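Local coordinates for cerato-platanin-like protein (Moniliophthora perniciosa, PDB 3SUM) that is of unknown function, but belongs to the cerato-platanins, small disulfide-bonded fungal proteins with a double-psi beta-barrel fold, secreted and often active toward plants, at residues I5-K10 with E105-G110; V44-H49 with F74-D79. All coordinates share one frame; numbering follows the deposited sequence.

Contact 1: I5-K10 with E105-G110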
# COMPACT_ATOMS: atom_id res chain seq x y z
N ILE A 5 6.14 1.37 -9.49
CA ILE A 5 6.21 1.40 -8.05
C ILE A 5 7.68 1.75 -7.68
O ILE A 5 8.63 1.32 -8.36
CB ILE A 5 5.80 0.08 -7.44
CG1 ILE A 5 5.74 0.23 -5.89
CG2 ILE A 5 6.69 -1.12 -8.00
CD1 ILE A 5 4.75 -0.63 -5.24
N LYS A 6 7.84 2.53 -6.64
CA LYS A 6 9.14 2.88 -6.11
C LYS A 6 8.99 2.57 -4.64
O LYS A 6 7.90 2.34 -4.15
CB LYS A 6 9.36 4.40 -6.25
CG LYS A 6 9.61 4.77 -7.76
CD LYS A 6 9.53 6.34 -7.89
CE LYS A 6 9.57 6.85 -9.34
NZ LYS A 6 10.94 6.51 -9.92
N TRP A 7 10.11 2.51 -3.94
CA TRP A 7 10.05 2.21 -2.56
C TRP A 7 10.58 3.37 -1.74
O TRP A 7 11.40 4.17 -2.18
CB TRP A 7 10.75 0.87 -2.25
CG TRP A 7 12.23 0.80 -2.60
CD1 TRP A 7 12.77 0.28 -3.72
CD2 TRP A 7 13.31 1.23 -1.79
NE1 TRP A 7 14.13 0.36 -3.65
CE2 TRP A 7 14.48 0.98 -2.48
CE3 TRP A 7 13.38 1.86 -0.53
CZ2 TRP A 7 15.78 1.28 -1.96
CZ3 TRP A 7 14.65 2.15 0.00
CH2 TRP A 7 15.83 1.88 -0.72
N ASP A 8 10.14 3.37 -0.49
CA ASP A 8 10.45 4.43 0.46
C ASP A 8 10.17 3.83 1.83
O ASP A 8 9.07 3.37 2.12
CB ASP A 8 9.51 5.65 0.24
CG ASP A 8 9.83 6.88 1.10
OD1 ASP A 8 10.42 6.79 2.16
OD2 ASP A 8 9.31 7.97 0.76
N ASP A 9 11.16 3.98 2.69
CA ASP A 9 11.14 3.54 4.05
C ASP A 9 10.01 4.15 4.84
O ASP A 9 9.50 3.52 5.78
CB ASP A 9 12.48 3.96 4.68
CG ASP A 9 12.63 3.47 6.12
OD1 ASP A 9 12.97 2.26 6.26
OD2 ASP A 9 12.45 4.29 7.06
N LYS A 10 9.55 5.36 4.45
CA LYS A 10 8.45 6.00 5.17
C LYS A 10 7.28 5.05 5.44
O LYS A 10 6.65 5.04 6.49
CB LYS A 10 7.89 7.21 4.34
CG LYS A 10 6.78 7.93 5.09
CD LYS A 10 6.32 9.20 4.26
CE LYS A 10 5.23 10.03 4.96
NZ LYS A 10 4.57 11.15 4.06
N GLU A 105 14.76 -7.34 -8.48
CA GLU A 105 14.81 -6.37 -9.57
C GLU A 105 14.37 -4.97 -9.22
O GLU A 105 15.06 -3.99 -9.51
CB GLU A 105 13.95 -6.92 -10.72
CG GLU A 105 14.46 -8.32 -11.19
CD GLU A 105 13.60 -8.92 -12.26
OE1 GLU A 105 12.43 -8.51 -12.40
OE2 GLU A 105 14.11 -9.78 -12.97
N GLY A 106 13.20 -4.88 -8.63
CA GLY A 106 12.59 -3.58 -8.36
C GLY A 106 13.31 -2.87 -7.25
O GLY A 106 13.50 -1.64 -7.32
N TYR A 107 13.70 -3.64 -6.23
CA TYR A 107 14.32 -3.04 -5.08
C TYR A 107 15.70 -2.50 -5.45
O TYR A 107 16.05 -1.40 -5.06
CB TYR A 107 14.45 -4.05 -3.95
CG TYR A 107 15.27 -3.59 -2.80
CD1 TYR A 107 14.82 -2.55 -1.97
CD2 TYR A 107 16.47 -4.23 -2.49
CE1 TYR A 107 15.60 -2.14 -0.89
CE2 TYR A 107 17.27 -3.81 -1.42
CZ TYR A 107 16.80 -2.81 -0.63
OH TYR A 107 17.57 -2.44 0.41
N ASP A 108 16.49 -3.31 -6.16
CA ASP A 108 17.86 -2.92 -6.48
C ASP A 108 17.85 -1.74 -7.43
O ASP A 108 18.65 -0.82 -7.30
CB ASP A 108 18.57 -4.04 -7.14
CG ASP A 108 18.86 -5.19 -6.18
OD1 ASP A 108 18.73 -5.03 -4.96
OD2 ASP A 108 19.24 -6.24 -6.70
N TRP A 109 16.90 -1.73 -8.36
CA TRP A 109 16.87 -0.58 -9.27
C TRP A 109 16.25 0.67 -8.64
O TRP A 109 16.59 1.86 -8.97
CB TRP A 109 16.10 -0.96 -10.56
CG TRP A 109 16.22 0.18 -11.59
CD1 TRP A 109 15.20 0.98 -12.06
CD2 TRP A 109 17.42 0.62 -12.22
NE1 TRP A 109 15.71 1.86 -12.98
CE2 TRP A 109 17.06 1.69 -13.08
CE3 TRP A 109 18.76 0.23 -12.15
CZ2 TRP A 109 18.01 2.39 -13.87
CZ3 TRP A 109 19.74 0.92 -12.96
CH2 TRP A 109 19.34 1.97 -13.79
N GLY A 110 15.24 0.39 -7.84
CA GLY A 110 14.52 1.33 -7.02
C GLY A 110 13.18 1.76 -7.65
O GLY A 110 12.32 2.38 -6.97
O HOH W 1 12.94 3.75 -4.72
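Strand 4-7 of the double-psi beta-barrel meets the C-terminal end of helix 105-109, with W7 and Y107 as the side chains of the junction. The indole NE1 of W7 donates to the backbone O of Y107 (3.0 Å, N-H...O angle 152°), on a lone pair in the carbonyl plane although the oxygen is tilted out of the indole plane. W7 holds CG between its backbone N and carbonyl carbon (chi1 61°), which swings the indole toward the helix. Y107 lies over one indole face, W7 CE2 to Y107 CD1 3.6 Å; the Y107 ring and the five-membered ring of W7 meet obliquely, their planes at 35°. Over the opposite face, toward the rim, lies a water that accepts from W7 N and donates to G110 O (2.7 Å). The same G110 O receives a CA-H...O contact from K6 CA (3.3 Å). G110, at positive phi, is where the chain leaves the helix, and G110 N still bonds back to G106 O. Helix 91-97 adjoins the aromatic pair through T91, and K95 makes a cation-pi contact with Y107. The arrangement is a helix C-terminus docked on a barrel strand through a tryptophan N-H to a main-chain carbonyl.

Contact 2: V44-H49 with F74-D79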
# COMPACT_ATOMS: atom_id res chain seq x y z
N VAL A 44 -1.96 0.72 11.88
CA VAL A 44 -3.02 0.72 10.89
C VAL A 44 -3.12 -0.67 10.27
O VAL A 44 -2.11 -1.32 9.99
CB VAL A 44 -2.69 1.78 9.79
CG1 VAL A 44 -3.75 1.73 8.69
CG2 VAL A 44 -2.61 3.18 10.39
N LEU A 45 -4.32 -1.14 10.07
CA LEU A 45 -4.52 -2.41 9.35
C LEU A 45 -3.75 -2.55 8.05
O LEU A 45 -3.74 -1.61 7.22
CB LEU A 45 -6.02 -2.57 9.05
CG LEU A 45 -6.91 -2.76 10.26
CD1 LEU A 45 -8.34 -2.54 9.89
CD2 LEU A 45 -6.76 -4.27 10.80
N ASN A 46 -3.09 -3.70 7.87
CA ASN A 46 -2.28 -4.04 6.73
C ASN A 46 -0.89 -3.44 6.67
O ASN A 46 -0.23 -3.57 5.67
CB ASN A 46 -3.02 -3.66 5.38
CG ASN A 46 -2.59 -4.50 4.21
OD1 ASN A 46 -2.21 -5.72 4.39
ND2 ASN A 46 -2.57 -3.90 3.01
N PHE A 47 -0.43 -2.82 7.75
CA PHE A 47 0.87 -2.33 7.84
C PHE A 47 1.79 -3.57 7.74
O PHE A 47 1.51 -4.55 8.38
CB PHE A 47 1.09 -1.71 9.26
CG PHE A 47 2.55 -1.33 9.52
CD1 PHE A 47 3.05 -0.12 9.06
CD2 PHE A 47 3.42 -2.23 10.10
CE1 PHE A 47 4.39 0.24 9.29
CE2 PHE A 47 4.71 -1.91 10.32
CZ PHE A 47 5.23 -0.69 9.92
N PRO A 48 2.84 -3.52 6.95
CA PRO A 48 3.35 -2.36 6.24
C PRO A 48 3.20 -2.52 4.73
O PRO A 48 4.08 -2.14 3.95
CB PRO A 48 4.80 -2.38 6.66
CG PRO A 48 5.18 -3.90 6.56
CD PRO A 48 3.88 -4.60 7.05
N HIS A 49 2.06 -3.05 4.29
CA HIS A 49 1.85 -3.18 2.86
C HIS A 49 1.12 -1.93 2.42
O HIS A 49 -0.04 -2.00 2.09
CB HIS A 49 1.00 -4.44 2.63
CG HIS A 49 1.88 -5.63 2.50
ND1 HIS A 49 1.58 -6.74 1.74
CD2 HIS A 49 3.15 -5.81 2.95
CE1 HIS A 49 2.61 -7.57 1.75
NE2 HIS A 49 3.57 -7.05 2.49
N PHE A 74 -1.33 -7.09 -1.89
CA PHE A 74 -2.43 -6.22 -1.63
C PHE A 74 -1.98 -5.08 -0.75
O PHE A 74 -1.38 -5.26 0.30
CB PHE A 74 -3.59 -7.00 -0.93
CG PHE A 74 -4.19 -8.04 -1.79
CD1 PHE A 74 -5.16 -7.72 -2.77
CD2 PHE A 74 -3.83 -9.40 -1.59
CE1 PHE A 74 -5.76 -8.70 -3.52
CE2 PHE A 74 -4.44 -10.39 -2.38
CZ PHE A 74 -5.39 -10.02 -3.35
N VAL A 75 -2.24 -3.86 -1.22
CA VAL A 75 -1.67 -2.71 -0.55
C VAL A 75 -2.74 -1.69 -0.18
O VAL A 75 -3.71 -1.59 -0.87
CB VAL A 75 -0.57 -2.04 -1.42
CG1 VAL A 75 0.53 -3.07 -1.82
CG2 VAL A 75 -1.11 -1.45 -2.73
N THR A 76 -2.53 -0.94 0.94
CA THR A 76 -3.45 0.05 1.33
C THR A 76 -2.86 1.37 0.92
O THR A 76 -1.69 1.65 1.18
CB THR A 76 -3.62 -0.00 2.84
OG1 THR A 76 -4.06 -1.33 3.15
CG2 THR A 76 -4.76 0.97 3.31
N VAL A 77 -3.69 2.24 0.32
CA VAL A 77 -3.22 3.55 0.05
C VAL A 77 -3.28 4.39 1.33
O VAL A 77 -4.35 4.57 1.90
CB VAL A 77 -4.14 4.20 -1.08
CG1 VAL A 77 -3.75 5.74 -1.29
CG2 VAL A 77 -3.96 3.43 -2.44
N VAL A 78 -2.14 4.96 1.76
CA VAL A 78 -2.06 5.63 3.03
C VAL A 78 -1.49 7.04 2.87
O VAL A 78 -1.43 7.80 3.84
CB VAL A 78 -1.17 4.88 4.03
CG1 VAL A 78 -1.72 3.39 4.31
CG2 VAL A 78 0.36 4.89 3.61
N ASP A 79 -1.12 7.41 1.64
CA ASP A 79 -0.53 8.75 1.47
C ASP A 79 -0.65 9.11 -0.01
O ASP A 79 -1.18 8.31 -0.81
CB ASP A 79 0.95 8.61 1.91
CG ASP A 79 1.66 9.96 2.11
OD1 ASP A 79 1.01 11.04 2.06
OD2 ASP A 79 2.87 9.87 2.31
O HOH W 2 -5.74 -1.68 5.26
O HOH W 3 -1.89 -7.24 2.50
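N46 and T76 meet where the loop leading to strand 50-52 lies against strand 71-79. Side-chain hydrogen bonding centres on the N46 amide. Its ND2 donates twice, to T76 OG1 (3.0 Å) and, almost straight at 172°, to F74 O (3.3 Å). Both acceptors lie near the amide plane, but ND2 stands above the F74 carbonyl plane, off its lone pairs. The carboxamide is turned to the strand with CG roughly anti to the backbone N (chi1 -154°). With OG1 anti to its carbonyl carbon (chi1 -57°), T76 presents the hydroxyl to ND2.

Between the backbones, T76 N donates to H49 O (2.9 Å). V75 CA adds a CA-H...O contact to the same H49 oxygen at 3.2 Å. Within the loop, a type II turn from V44 to F47 places N46 at positive phi, and H49 N bonds to N46 O (2.7 Å), tying H49 to the turn.

Water extends the polar network at two places. One molecule donates to L45 O and accepts from T76 OG1, giving that hydroxyl a donor role beside its acceptance from ND2; another donates to F74 O, but its approach to N46 OD1 is too short to be relied on.

Van der Waals contact is slight: H49 CB lies 3.4 Å from F74 O, which is at the edge of the imidazole, near its plane. Nearby, L93 of helix 91-97 touches H49 and V75, while C125, half of the disulfide to C63, packs against N46 and T76.

The chemistry implies a buried asparagine whose amide is fixed in its turn by two near-in-plane ND2 bonds, to a hydroxyl and a main-chain carbonyl; an irregular loop is thereby joined to the strand by hydrogen bonds, with no salt bridge between the two segments.

How the contacts relate
Contact 2 lies near the centre of the chain, whereas contact 1 is peripheral; their centres are about 16 Å apart. Both reach the same mixed sheet, in which strands 86-89 and 50-52 separate strand 4-7 from strand 71-79. Along the chain, 44-49 and 74-79 both come between 5-10 and 105-110, so the outer contact brings together parts of the chain on either side of the inner one. The two meet directly through a salt bridge from K10 NZ to D79 OD2 (2.8 Å), and helix 91-97 touches both. Together they join early, middle and late parts of the sequence, consistent with the interwoven topology of a double-psi barrel.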